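Local coordinates for ferric-siderophore receptor protein (Streptomyces coelicolor, PDB 2X4L) that probably binds iron-loaded siderophores outside the cell membrane and delivers them to an ABC transporter for uptake, at residues R200-S205 against D256-D261; F211-T216 against E248-E253; D261-D266 against P286-G291. One frame throughout, in Å; residues are numbered along the deposited sequence.

Interaction 1 of 3, residues R200-S205 against D256-D261; sequences RVLAGS and DKYPAD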
ATOM      1  N   ARG A 200     -10.681   3.249 -19.688  1.00 14.91           N
ATOM      2  CA  ARG A 200      -9.337   3.820 -19.371  1.00 13.34           C
ATOM      3  C   ARG A 200      -9.324   4.207 -17.897  1.00 12.89           C
ATOM      4  O   ARG A 200     -10.203   4.965 -17.446  1.00 12.06           O
ATOM      5  CB  ARG A 200      -9.107   5.093 -20.171  1.00 14.25           C
ATOM      6  CG  ARG A 200      -9.091   4.786 -21.627  1.00 16.62           C
ATOM      7  CD  ARG A 200      -9.394   5.985 -22.542  1.00 17.80           C
ATOM      8  NE  ARG A 200     -10.749   6.433 -22.399  1.00 20.41           N
ATOM      9  CZ  ARG A 200     -11.319   7.437 -23.075  1.00 19.50           C
ATOM     10  NH1 ARG A 200     -10.674   8.100 -24.002  1.00 22.33           N
ATOM     11  NH2 ARG A 200     -12.568   7.721 -22.811  1.00 20.83           N
ATOM     12  N   VAL A 201      -8.415   3.640 -17.136  1.00 11.71           N
ATOM     13  CA  VAL A 201      -8.259   3.914 -15.700  1.00  9.94           C
ATOM     14  C   VAL A 201      -7.130   4.873 -15.404  1.00 11.15           C
ATOM     15  O   VAL A 201      -6.014   4.634 -15.921  1.00 11.38           O
ATOM     16  CB  VAL A 201      -7.979   2.571 -14.991  1.00  9.13           C
ATOM     17  CG1 VAL A 201      -7.886   2.868 -13.449  1.00 11.73           C
ATOM     18  CG2 VAL A 201      -9.172   1.604 -15.294  1.00 12.81           C
ATOM     19  N   LEU A 202      -7.401   5.918 -14.606  1.00 10.35           N
ATOM     20  CA  LEU A 202      -6.421   6.888 -14.245  1.00 10.43           C
ATOM     21  C   LEU A 202      -6.159   6.755 -12.786  1.00  9.17           C
ATOM     22  O   LEU A 202      -7.104   6.742 -11.949  1.00  9.82           O
ATOM     23  CB  LEU A 202      -6.893   8.280 -14.583  1.00 11.56           C
ATOM     24  CG  LEU A 202      -5.783   9.325 -14.317  1.00 14.19           C
ATOM     25  CD1 LEU A 202      -5.911  10.467 -15.261  1.00 17.69           C
ATOM     26  CD2 LEU A 202      -5.888   9.814 -12.894  1.00 15.88           C
ATOM     27  N   ALA A 203      -4.892   6.608 -12.391  1.00  9.08           N
ATOM     28  CA  ALA A 203      -4.468   6.526 -10.964  1.00  7.56           C
ATOM     29  C   ALA A 203      -4.006   7.915 -10.520  1.00  8.59           C
ATOM     30  O   ALA A 203      -2.992   8.419 -11.020  1.00 10.44           O
ATOM     31  CB  ALA A 203      -3.340   5.550 -10.842  1.00  8.11           C
ATOM     32  N   GLY A 204      -4.733   8.494  -9.567  1.00  7.82           N
ATOM     33  CA  GLY A 204      -4.401   9.843  -9.105  1.00  8.97           C
ATOM     34  C   GLY A 204      -4.219   9.935  -7.590  1.00 10.57           C
ATOM     35  O   GLY A 204      -4.589   9.013  -6.853  1.00  9.94           O
ATOM     36  N   SER A 205      -3.637  11.059  -7.201  1.00  9.86           N
ATOM     37  CA  SER A 205      -3.495  11.363  -5.771  1.00 10.15           C
ATOM     38  C   SER A 205      -3.618  12.861  -5.639  1.00 11.02           C
ATOM     39  O   SER A 205      -2.963  13.604  -6.364  1.00 12.39           O
ATOM     40  CB  SER A 205      -2.111  10.859  -5.326  1.00 10.55           C
ATOM     41  OG  SER A 205      -1.931  11.122  -3.923  1.00 11.79           O
ATOM     42  N   ASP A 256      -7.749  17.759 -16.285  1.00 24.70           N
ATOM     43  CA  ASP A 256      -8.372  17.160 -17.459  1.00 23.35           C
ATOM     44  C   ASP A 256      -7.409  16.790 -18.610  1.00 23.18           C
ATOM     45  O   ASP A 256      -7.836  16.464 -19.704  1.00 23.00           O
ATOM     46  CB  ASP A 256      -9.478  18.095 -17.982  1.00 27.36           C
ATOM     47  CG  ASP A 256      -8.954  19.537 -18.268  1.00 28.48           C
ATOM     48  OD1 ASP A 256      -7.796  19.946 -18.010  1.00 28.06           O
ATOM     49  OD2 ASP A 256      -9.780  20.400 -18.709  1.00 35.72           O
ATOM     50  N   LYS A 257      -6.115  16.723 -18.322  1.00 20.21           N
ATOM     51  CA  LYS A 257      -5.147  16.403 -19.358  1.00 20.57           C
ATOM     52  C   LYS A 257      -5.444  15.131 -20.124  1.00 19.51           C
ATOM     53  O   LYS A 257      -5.239  15.095 -21.366  1.00 22.29           O
ATOM     54  CB  LYS A 257      -3.716  16.421 -18.795  1.00 20.54           C
ATOM     55  CG  LYS A 257      -2.639  16.100 -19.776  1.00 20.24           C
ATOM     56  CD  LYS A 257      -1.213  16.267 -19.273  1.00 17.60           C
ATOM     57  CE  LYS A 257      -0.268  15.856 -20.377  1.00 18.39           C
ATOM     58  NZ  LYS A 257       1.163  16.045 -20.025  1.00 21.33           N
ATOM     59  N   TYR A 258      -5.759  14.070 -19.359  1.00 20.28           N
ATOM     60  CA  TYR A 258      -5.958  12.742 -19.913  1.00 18.07           C
ATOM     61  C   TYR A 258      -7.432  12.337 -19.800  1.00 18.61           C
ATOM     62  O   TYR A 258      -8.024  12.336 -18.723  1.00 19.62           O
ATOM     63  CB  TYR A 258      -5.142  11.668 -19.128  1.00 17.13           C
ATOM     64  CG  TYR A 258      -3.689  12.007 -19.097  1.00 18.52           C
ATOM     65  CD1 TYR A 258      -2.919  11.844 -20.207  1.00 19.27           C
ATOM     66  CD2 TYR A 258      -3.121  12.453 -17.943  1.00 19.88           C
ATOM     67  CE1 TYR A 258      -1.563  12.155 -20.194  1.00 18.33           C
ATOM     68  CE2 TYR A 258      -1.801  12.768 -17.888  1.00 16.80           C
ATOM     69  CZ  TYR A 258      -1.018  12.629 -19.066  1.00 15.25           C
ATOM     70  OH  TYR A 258       0.349  12.906 -19.059  1.00 15.48           O
ATOM     71  N   PRO A 259      -8.005  11.883 -20.895  1.00 18.87           N
ATOM     72  CA  PRO A 259      -9.399  11.394 -20.794  1.00 19.44           C
ATOM     73  C   PRO A 259      -9.366  10.057 -19.978  1.00 17.25           C
ATOM     74  O   PRO A 259      -8.521   9.180 -20.242  1.00 19.17           O
ATOM     75  CB  PRO A 259      -9.744  11.149 -22.243  1.00 20.94           C
ATOM     76  CG  PRO A 259      -8.893  12.234 -22.956  1.00 23.29           C
ATOM     77  CD  PRO A 259      -7.596  12.110 -22.300  1.00 18.74           C
ATOM     78  N   ALA A 260     -10.263   9.955 -19.001  1.00 16.55           N
ATOM     79  CA  ALA A 260     -10.321   8.774 -18.173  1.00 16.37           C
ATOM     80  C   ALA A 260     -11.781   8.398 -17.944  1.00 15.44           C
ATOM     81  O   ALA A 260     -12.673   9.279 -17.905  1.00 16.35           O
ATOM     82  CB  ALA A 260      -9.627   9.042 -16.860  1.00 17.96           C
ATOM     83  N   ASP A 261     -12.065   7.099 -17.850  1.00 13.27           N
ATOM     84  CA  ASP A 261     -13.370   6.601 -17.592  1.00 14.55           C
ATOM     85  C   ASP A 261     -13.571   6.226 -16.111  1.00 12.76           C
ATOM     86  O   ASP A 261     -14.646   6.410 -15.533  1.00 14.32           O
ATOM     87  CB  ASP A 261     -13.655   5.392 -18.479  1.00 15.26           C
ATOM     88  CG  ASP A 261     -13.445   5.726 -19.905  1.00 15.35           C
ATOM     89  OD1 ASP A 261     -14.014   6.736 -20.380  1.00 17.61           O
ATOM     90  OD2 ASP A 261     -12.557   5.188 -20.602  1.00 14.51           O
TER

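Interaction 2 of 3, residues F211-T216 against E248-E253; sequences FYVSGT and ESLSWE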
ATOM      1  N   PHE A 211      -2.158  17.761  -8.422  1.00 17.36           N
ATOM      2  CA  PHE A 211      -2.775  16.428  -8.595  1.00 15.67           C
ATOM      3  C   PHE A 211      -1.739  15.552  -9.253  1.00 16.78           C
ATOM      4  O   PHE A 211      -1.187  15.880 -10.330  1.00 17.72           O
ATOM      5  CB  PHE A 211      -3.940  16.602  -9.504  1.00 17.80           C
ATOM      6  CG  PHE A 211      -4.746  15.336  -9.737  1.00 16.77           C
ATOM      7  CD1 PHE A 211      -5.852  15.037  -8.921  1.00 21.26           C
ATOM      8  CD2 PHE A 211      -4.435  14.508 -10.768  1.00 19.75           C
ATOM      9  CE1 PHE A 211      -6.603  13.893  -9.199  1.00 19.55           C
ATOM     10  CE2 PHE A 211      -5.214  13.325 -11.032  1.00 21.35           C
ATOM     11  CZ  PHE A 211      -6.326  13.104 -10.265  1.00 17.37           C
ATOM     12  N   TYR A 212      -1.467  14.416  -8.634  1.00 11.66           N
ATOM     13  CA  TYR A 212      -0.389  13.534  -9.190  1.00 11.75           C
ATOM     14  C   TYR A 212      -0.993  12.376  -9.984  1.00 10.72           C
ATOM     15  O   TYR A 212      -1.835  11.656  -9.427  1.00 11.67           O
ATOM     16  CB  TYR A 212       0.414  12.991  -8.039  1.00 11.02           C
ATOM     17  CG  TYR A 212       0.958  14.028  -7.105  1.00 13.94           C
ATOM     18  CD1 TYR A 212       1.954  14.805  -7.553  1.00 15.15           C
ATOM     19  CD2 TYR A 212       0.431  14.235  -5.834  1.00 14.96           C
ATOM     20  CE1 TYR A 212       2.509  15.817  -6.769  1.00 19.24           C
ATOM     21  CE2 TYR A 212       0.991  15.203  -4.980  1.00 16.61           C
ATOM     22  CZ  TYR A 212       2.015  15.991  -5.520  1.00 18.64           C
ATOM     23  OH  TYR A 212       2.564  16.979  -4.739  1.00 21.53           O
ATOM     24  N   VAL A 213      -0.539  12.189 -11.213  1.00 11.29           N
ATOM     25  CA  VAL A 213      -1.026  11.059 -12.059  1.00 11.55           C
ATOM     26  C   VAL A 213       0.080  10.039 -12.033  1.00 12.45           C
ATOM     27  O   VAL A 213       1.179  10.256 -12.518  1.00 12.70           O
ATOM     28  CB  VAL A 213      -1.336  11.455 -13.491  1.00 12.75           C
ATOM     29  CG1 VAL A 213      -1.922  10.264 -14.180  1.00 13.93           C
ATOM     30  CG2 VAL A 213      -2.390  12.584 -13.538  1.00 15.15           C
ATOM     31  N   SER A 214      -0.213   8.868 -11.521  1.00 10.16           N
ATOM     32  CA  SER A 214       0.788   7.781 -11.516  1.00  9.68           C
ATOM     33  C   SER A 214       0.754   7.037 -12.822  1.00 11.58           C
ATOM     34  O   SER A 214      -0.319   6.743 -13.401  1.00 13.45           O
ATOM     35  CB  SER A 214       0.465   6.740 -10.393  1.00 10.32           C
ATOM     36  OG  SER A 214       0.776   7.300  -9.127  1.00 10.62           O
ATOM     37  N   GLY A 215       1.934   6.585 -13.234  1.00  9.71           N
ATOM     38  CA  GLY A 215       2.056   5.540 -14.233  1.00 10.29           C
ATOM     39  C   GLY A 215       2.038   4.183 -13.536  1.00 10.78           C
ATOM     40  O   GLY A 215       2.177   4.111 -12.315  1.00 10.84           O
ATOM     41  N   THR A 216       1.872   3.117 -14.312  1.00 11.85           N
ATOM     42  CA  THR A 216       1.793   1.770 -13.757  1.00 11.84           C
ATOM     43  C   THR A 216       3.150   1.249 -13.287  1.00 11.70           C
ATOM     44  O   THR A 216       3.228   0.467 -12.339  1.00 11.80           O
ATOM     45  CB  THR A 216       1.200   0.775 -14.775  1.00 14.36           C
ATOM     46  OG1 THR A 216       1.960   0.820 -15.989  1.00 13.40           O
ATOM     47  CG2 THR A 216      -0.249   1.123 -15.077  1.00 13.28           C
ATOM     48  N   GLU A 248       3.449  11.940 -12.618  1.00 11.31           N
ATOM     49  CA  GLU A 248       3.453  13.288 -13.237  1.00 10.92           C
ATOM     50  C   GLU A 248       2.684  14.216 -12.320  1.00 11.39           C
ATOM     51  O   GLU A 248       1.617  13.836 -11.754  1.00 14.81           O
ATOM     52  CB  GLU A 248       2.715  13.218 -14.550  1.00 11.35           C
ATOM     53  CG  GLU A 248       2.599  14.587 -15.289  1.00 11.74           C
ATOM     54  CD  GLU A 248       1.891  14.462 -16.574  1.00 15.88           C
ATOM     55  OE1 GLU A 248       1.239  13.441 -16.842  1.00 17.69           O
ATOM     56  OE2 GLU A 248       1.929  15.483 -17.293  1.00 17.14           O
ATOM     57  N   SER A 249       3.195  15.429 -12.101  1.00 14.67           N
ATOM     58  CA  SER A 249       2.485  16.456 -11.281  1.00 16.51           C
ATOM     59  C   SER A 249       1.729  17.361 -12.205  1.00 16.16           C
ATOM     60  O   SER A 249       2.315  17.961 -13.136  1.00 18.83           O
ATOM     61  CB  SER A 249       3.482  17.263 -10.464  1.00 19.59           C
ATOM     62  OG  SER A 249       4.218  16.400  -9.636  1.00 25.24           O
ATOM     63  N   LEU A 250       0.464  17.552 -11.912  1.00 17.29           N
ATOM     64  CA  LEU A 250      -0.340  18.470 -12.694  1.00 18.91           C
ATOM     65  C   LEU A 250      -0.927  19.556 -11.796  1.00 19.63           C
ATOM     66  O   LEU A 250      -1.389  19.313 -10.666  1.00 18.38           O
ATOM     67  CB  LEU A 250      -1.492  17.731 -13.315  1.00 19.99           C
ATOM     68  CG  LEU A 250      -1.145  16.702 -14.390  1.00 24.35           C
ATOM     69  CD1 LEU A 250      -2.515  16.039 -14.713  1.00 24.05           C
ATOM     70  CD2 LEU A 250      -0.518  17.385 -15.591  1.00 31.94           C
ATOM     71  N   SER A 251      -1.039  20.769 -12.344  1.00 19.35           N
ATOM     72  CA  SER A 251      -1.790  21.812 -11.599  1.00 21.30           C
ATOM     73  C   SER A 251      -3.251  21.464 -11.561  1.00 22.28           C
ATOM     74  O   SER A 251      -3.731  20.732 -12.439  1.00 22.97           O
ATOM     75  CB  SER A 251      -1.640  23.185 -12.306  1.00 21.14           C
ATOM     76  OG  SER A 251      -0.294  23.575 -12.250  1.00 29.86           O
ATOM     77  N   TRP A 252      -3.955  21.964 -10.543  1.00 21.97           N
ATOM     78  CA  TRP A 252      -5.333  21.560 -10.433  1.00 26.52           C
ATOM     79  C   TRP A 252      -6.139  21.951 -11.640  1.00 27.47           C
ATOM     80  O   TRP A 252      -7.070  21.270 -12.044  1.00 28.25           O
ATOM     81  CB  TRP A 252      -5.932  22.143  -9.179  1.00 26.45           C
ATOM     82  CG  TRP A 252      -5.694  21.234  -8.019  1.00 22.80           C
ATOM     83  CD1 TRP A 252      -4.837  21.440  -7.022  1.00 31.21           C
ATOM     84  CD2 TRP A 252      -6.324  19.970  -7.781  1.00 25.41           C
ATOM     85  NE1 TRP A 252      -4.855  20.361  -6.152  1.00 28.36           N
ATOM     86  CE2 TRP A 252      -5.769  19.457  -6.598  1.00 26.56           C
ATOM     87  CE3 TRP A 252      -7.297  19.244  -8.457  1.00 24.31           C
ATOM     88  CZ2 TRP A 252      -6.157  18.223  -6.042  1.00 23.18           C
ATOM     89  CZ3 TRP A 252      -7.687  17.962  -7.925  1.00 24.70           C
ATOM     90  CH2 TRP A 252      -7.099  17.497  -6.734  1.00 26.01           C
ATOM     91  N   GLU A 253      -5.790  23.098 -12.218  1.00 30.16           N
ATOM     92  CA  GLU A 253      -6.482  23.528 -13.407  1.00 31.07           C
ATOM     93  C   GLU A 253      -6.172  22.655 -14.592  1.00 28.03           C
ATOM     94  O   GLU A 253      -6.845  22.764 -15.583  1.00 28.65           O
ATOM     95  CB  GLU A 253      -6.242  25.040 -13.718  1.00 33.22           C
ATOM     96  CG  GLU A 253      -4.803  25.454 -13.896  1.00 38.24           C
ATOM     97  CD  GLU A 253      -4.074  25.823 -12.555  1.00 45.43           C
ATOM     98  OE1 GLU A 253      -4.530  25.393 -11.427  1.00 38.48           O
ATOM     99  OE2 GLU A 253      -3.033  26.556 -12.656  1.00 48.56           O
TER

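Interaction 3 of 3, residues D261-D266 against P286-G291; sequences DVIIMD and PAVKAG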
ATOM      1  N   ASP A 261     -12.065   7.099 -17.850  1.00 13.27           N
ATOM      2  CA  ASP A 261     -13.370   6.601 -17.592  1.00 14.55           C
ATOM      3  C   ASP A 261     -13.571   6.226 -16.111  1.00 12.76           C
ATOM      4  O   ASP A 261     -14.646   6.410 -15.533  1.00 14.32           O
ATOM      5  CB  ASP A 261     -13.655   5.392 -18.479  1.00 15.26           C
ATOM      6  CG  ASP A 261     -13.445   5.726 -19.905  1.00 15.35           C
ATOM      7  OD1 ASP A 261     -14.014   6.736 -20.380  1.00 17.61           O
ATOM      8  OD2 ASP A 261     -12.557   5.188 -20.602  1.00 14.51           O
ATOM      9  N   VAL A 262     -12.513   5.678 -15.491  1.00 10.98           N
ATOM     10  CA  VAL A 262     -12.547   5.323 -14.061  1.00 11.04           C
ATOM     11  C   VAL A 262     -11.310   5.994 -13.463  1.00 10.34           C
ATOM     12  O   VAL A 262     -10.191   5.899 -14.043  1.00 11.12           O
ATOM     13  CB  VAL A 262     -12.422   3.793 -13.850  1.00 10.67           C
ATOM     14  CG1 VAL A 262     -12.247   3.490 -12.384  1.00 13.66           C
ATOM     15  CG2 VAL A 262     -13.658   3.132 -14.421  1.00 12.76           C
ATOM     16  N   ILE A 263     -11.497   6.696 -12.355  1.00 10.55           N
ATOM     17  CA  ILE A 263     -10.323   7.263 -11.603  1.00 10.70           C
ATOM     18  C   ILE A 263     -10.205   6.548 -10.266  1.00 10.00           C
ATOM     19  O   ILE A 263     -11.221   6.397  -9.555  1.00 10.94           O
ATOM     20  CB  ILE A 263     -10.517   8.754 -11.420  1.00 11.09           C
ATOM     21  CG1 ILE A 263     -10.693   9.404 -12.759  1.00 13.22           C
ATOM     22  CG2 ILE A 263      -9.297   9.330 -10.625  1.00 10.80           C
ATOM     23  CD1 ILE A 263     -11.009  11.001 -12.646  1.00 15.04           C
ATOM     24  N   ILE A 264      -8.969   6.084  -9.945  1.00  8.48           N
ATOM     25  CA  ILE A 264      -8.687   5.446  -8.676  1.00  8.45           C
ATOM     26  C   ILE A 264      -7.809   6.399  -7.876  1.00  9.43           C
ATOM     27  O   ILE A 264      -6.711   6.801  -8.375  1.00 10.26           O
ATOM     28  CB  ILE A 264      -8.142   4.053  -8.853  1.00  8.42           C
ATOM     29  CG1 ILE A 264      -6.744   3.950  -9.529  1.00  8.91           C
ATOM     30  CG2 ILE A 264      -9.200   3.250  -9.786  1.00 10.85           C
ATOM     31  CD1 ILE A 264      -6.108   2.525  -9.594  1.00 10.35           C
ATOM     32  N   MET A 265      -8.318   6.874  -6.733  1.00  8.47           N
ATOM     33  CA  MET A 265      -7.656   7.944  -5.983  1.00  8.81           C
ATOM     34  C   MET A 265      -7.025   7.407  -4.691  1.00  8.83           C
ATOM     35  O   MET A 265      -7.661   6.743  -3.886  1.00  9.81           O
ATOM     36  CB  MET A 265      -8.677   9.017  -5.596  1.00 11.51           C
ATOM     37  CG  MET A 265      -9.142   9.865  -6.838  1.00 12.47           C
ATOM     38  SD  MET A 265      -7.882  10.721  -7.646  1.00 10.37           S
ATOM     39  CE  MET A 265      -7.425  11.928  -6.390  1.00 13.66           C
ATOM     40  N   ASP A 266      -5.780   7.821  -4.485  1.00  8.08           N
ATOM     41  CA  ASP A 266      -5.006   7.533  -3.289  1.00  8.49           C
ATOM     42  C   ASP A 266      -5.892   7.727  -2.039  1.00  8.52           C
ATOM     43  O   ASP A 266      -6.508   8.805  -1.834  1.00 10.37           O
ATOM     44  CB  ASP A 266      -3.857   8.554  -3.265  1.00  9.61           C
ATOM     45  CG  ASP A 266      -2.717   8.215  -2.300  1.00  8.41           C
ATOM     46  OD1 ASP A 266      -2.877   7.489  -1.337  1.00 10.34           O
ATOM     47  OD2 ASP A 266      -1.657   8.812  -2.604  1.00  9.64           O
ATOM     48  N   PRO A 286     -15.446  13.986 -16.516  1.00 18.47           N
ATOM     49  CA  PRO A 286     -16.464  13.036 -16.980  1.00 19.84           C
ATOM     50  C   PRO A 286     -16.630  11.869 -16.011  1.00 16.10           C
ATOM     51  O   PRO A 286     -17.754  11.463 -15.716  1.00 18.86           O
ATOM     52  CB  PRO A 286     -15.891  12.540 -18.308  1.00 19.36           C
ATOM     53  CG  PRO A 286     -15.048  13.666 -18.793  1.00 20.97           C
ATOM     54  CD  PRO A 286     -14.456  14.295 -17.562  1.00 20.82           C
ATOM     55  N   ALA A 287     -15.511  11.340 -15.527  1.00 15.39           N
ATOM     56  CA  ALA A 287     -15.519  10.227 -14.591  1.00 16.14           C
ATOM     57  C   ALA A 287     -16.131  10.634 -13.258  1.00 15.91           C
ATOM     58  O   ALA A 287     -16.904   9.878 -12.669  1.00 18.51           O
ATOM     59  CB  ALA A 287     -14.107   9.695 -14.388  1.00 15.51           C
ATOM     60  N   VAL A 288     -15.789  11.827 -12.780  1.00 15.79           N
ATOM     61  CA  VAL A 288     -16.344  12.299 -11.488  1.00 16.82           C
ATOM     62  C   VAL A 288     -17.874  12.550 -11.599  1.00 19.24           C
ATOM     63  O   VAL A 288     -18.634  12.066 -10.742  1.00 19.42           O
ATOM     64  CB  VAL A 288     -15.630  13.585 -11.079  1.00 15.51           C
ATOM     65  CG1 VAL A 288     -16.209  14.143  -9.802  1.00 18.33           C
ATOM     66  CG2 VAL A 288     -14.175  13.258 -10.874  1.00 17.27           C
ATOM     67  N   LYS A 289     -18.284  13.142 -12.702  1.00 20.25           N
ATOM     68  CA  LYS A 289     -19.707  13.394 -12.930  1.00 21.52           C
ATOM     69  C   LYS A 289     -20.444  12.102 -13.062  1.00 19.65           C
ATOM     70  O   LYS A 289     -21.611  12.029 -12.632  1.00 21.80           O
ATOM     71  CB  LYS A 289     -19.889  14.248 -14.181  1.00 22.07           C
ATOM     72  CG  LYS A 289     -19.528  15.731 -13.936  1.00 26.38           C
ATOM     73  CD  LYS A 289     -19.163  16.298 -15.299  1.00 35.80           C
ATOM     74  CE  LYS A 289     -20.261  16.999 -15.966  1.00 40.14           C
ATOM     75  NZ  LYS A 289     -19.582  17.527 -17.191  1.00 45.55           N
ATOM     76  N   ALA A 290     -19.803  11.078 -13.666  1.00 18.26           N
ATOM     77  CA  ALA A 290     -20.468   9.745 -13.800  1.00 18.92           C
ATOM     78  C   ALA A 290     -20.425   8.911 -12.526  1.00 19.42           C
ATOM     79  O   ALA A 290     -20.962   7.812 -12.492  1.00 20.66           O
ATOM     80  CB  ALA A 290     -19.916   8.913 -15.027  1.00 17.36           C
ATOM     81  N   GLY A 291     -19.781   9.397 -11.491  1.00 18.20           N
ATOM     82  CA  GLY A 291     -19.682   8.585 -10.280  1.00 17.93           C
ATOM     83  C   GLY A 291     -18.718   7.416 -10.385  1.00 18.85           C
ATOM     84  O   GLY A 291     -18.935   6.404  -9.723  1.00 22.38           O
TER

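Interaction 1 of 3, residues R200-S205 against D256-D261
Arg200 and Ala260 mark the closest backbone approach, with their CA atoms 5.2 Å apart, and beside them Asp261 N donates to Arg200 O. The Asp261 carboxylate then reaches back to Arg200. Asp261 OD2 takes two donors: Arg200 N on its anti lone pair at 2.8 Å, and Arg200 NE on the syn side, out of the carboxylate plane. The bond from Arg200 NE to Asp261 OD2 is nearly straight (172°) and 2.8 Å long. Arg200 NH2 meets the syn lone pair of Asp261 OD1 at 3.0 Å. This is a side-on salt bridge, and the two flat groups are turned 33° apart. A bend at chi3 (-67°) folds the arginine chain so that NE and NH2 both face the acid. Pro259 CB lies over one face of the guanidinium, 3.6 Å from Arg200 NH1. With an alanine here, Asp261 would probably lose its charged mate and OD2 would keep only the backbone N-H of the pair. Farther along, Leu202 CB lies against Ala260 CB at 3.6 Å, and Leu202 CD1 meets Tyr258 CB. The C-terminal tail joins in: Val324 N and Gly325 N bond Asp261 OD1, and Gly325 O accepts from Arg200 NH2. The loop 256-261 leads into strand 262-266, which runs parallel to strand 200-206 in the mixed sheet, while Leu202 also packs on strand 210-214.

Interaction 2 of 3, residues F211-T216 against E248-E253
Phe211 holds CG opposite its backbone N (chi1 -177°), beside the carbonyl carbon, and Trp252, with chi1 at -88°, brings its six-membered ring up to meet it. The result is an offset edge-to-face pair, the edge of Phe211 toward the face of Trp252, with planes at 70° and Phe211 CD1 3.5 Å from Trp252 CH2. Phe211 CB also sits over the same tryptophan face, a CH-pi contact 4.2 Å from the ring centroid. Trp252 NE1 is bonded to Ser207 O, which helps fix the indole. Beside Phe211, Val213 CG2 touches Leu250 CD1 at 3.7 Å. Tyr212 projects from the other side of the strand, and its CE1 edge meets Ser249 OG at 3.4 Å. Four backbone bonds make two antiparallel hydrogen-bonded pairs, Phe211 with Leu250 and Val213 with Glu248. The non-hydrogen-bonded pair Tyr212 with Ser249 lies between them, and there Tyr212 CA also approaches Glu248 O. The Glu248 carboxylate turns to the following loop, where OE1 meets Tyr258 OH and OE2 forms a salt bridge with Lys257 NZ. In this antiparallel part of the mixed sheet, strand 210-214 lies between strands 247-251 and 200-206, and Leu202 of the latter packs against Phe211 and Val213.

Interaction 3 of 3, residues D261-D266 against P286-G291
The peptide group joining Asp261 to Val262 has the methyl of Ala287 over one face. Ala287 CB stands about 3.5 Å above the peptide plane and is 3.5 Å from Asp261 O, so it rests on the flat of the group and does not lie in line with the C=O. At the N-H edge of this peptide, Val262 pairs with the backbone of Arg200 in the neighbouring strand. The same Ala287 methyl also touches the side chain of Ile263. Ile263 CD1 lies 3.8 Å from Ala287 CB, and CG1 is just as near. The ethyl branch reaches the helix because CG1 stands anti to the carbonyl carbon (chi1 -57°) and the chain is extended beyond it. Ile263 CD1 also meets Val288 CG2, more loosely, at 4.3 Å. The contact is small and apolar on the helix side. Trp282 of helix 280-283 widens it, touching Ile263 and Val288. The short helix 286-289 ends in a Schellman motif, in which Gly291 has positive phi and Gly291 N bonds Val288 O at 3.0 Å. The chain then turns into strand 293-296, a parallel neighbour of strand 262-266. Strand, short helices and strand together make a beta-alpha-beta crossover, the unit expected in the Rossmann-like lobes of this binding-protein family.

All three contacts belong to one mixed sheet and its covering. Interactions 1 and 3 share Asp261, with centres 8 Å apart. Their strands join through Leu202 O and Ile264 N, 2.8 Å apart, and through Ser205 OG and Asp266 OD2 at 2.7 Å. Interactions 1 and 2 have centres 9 Å apart. Ser205 O and Tyr212 N meet at 2.8 Å, and Tyr258 OH lies near Glu248 OE1, though that 2.4 Å separation is doubtfully short. Interactions 2 and 3 are 14 Å apart between centres, and Phe211 CE1 touches Met265 CE at 3.5 Å. The three contact centres lie on the same side of the chain's centre, each about 19 to 20 Å from it.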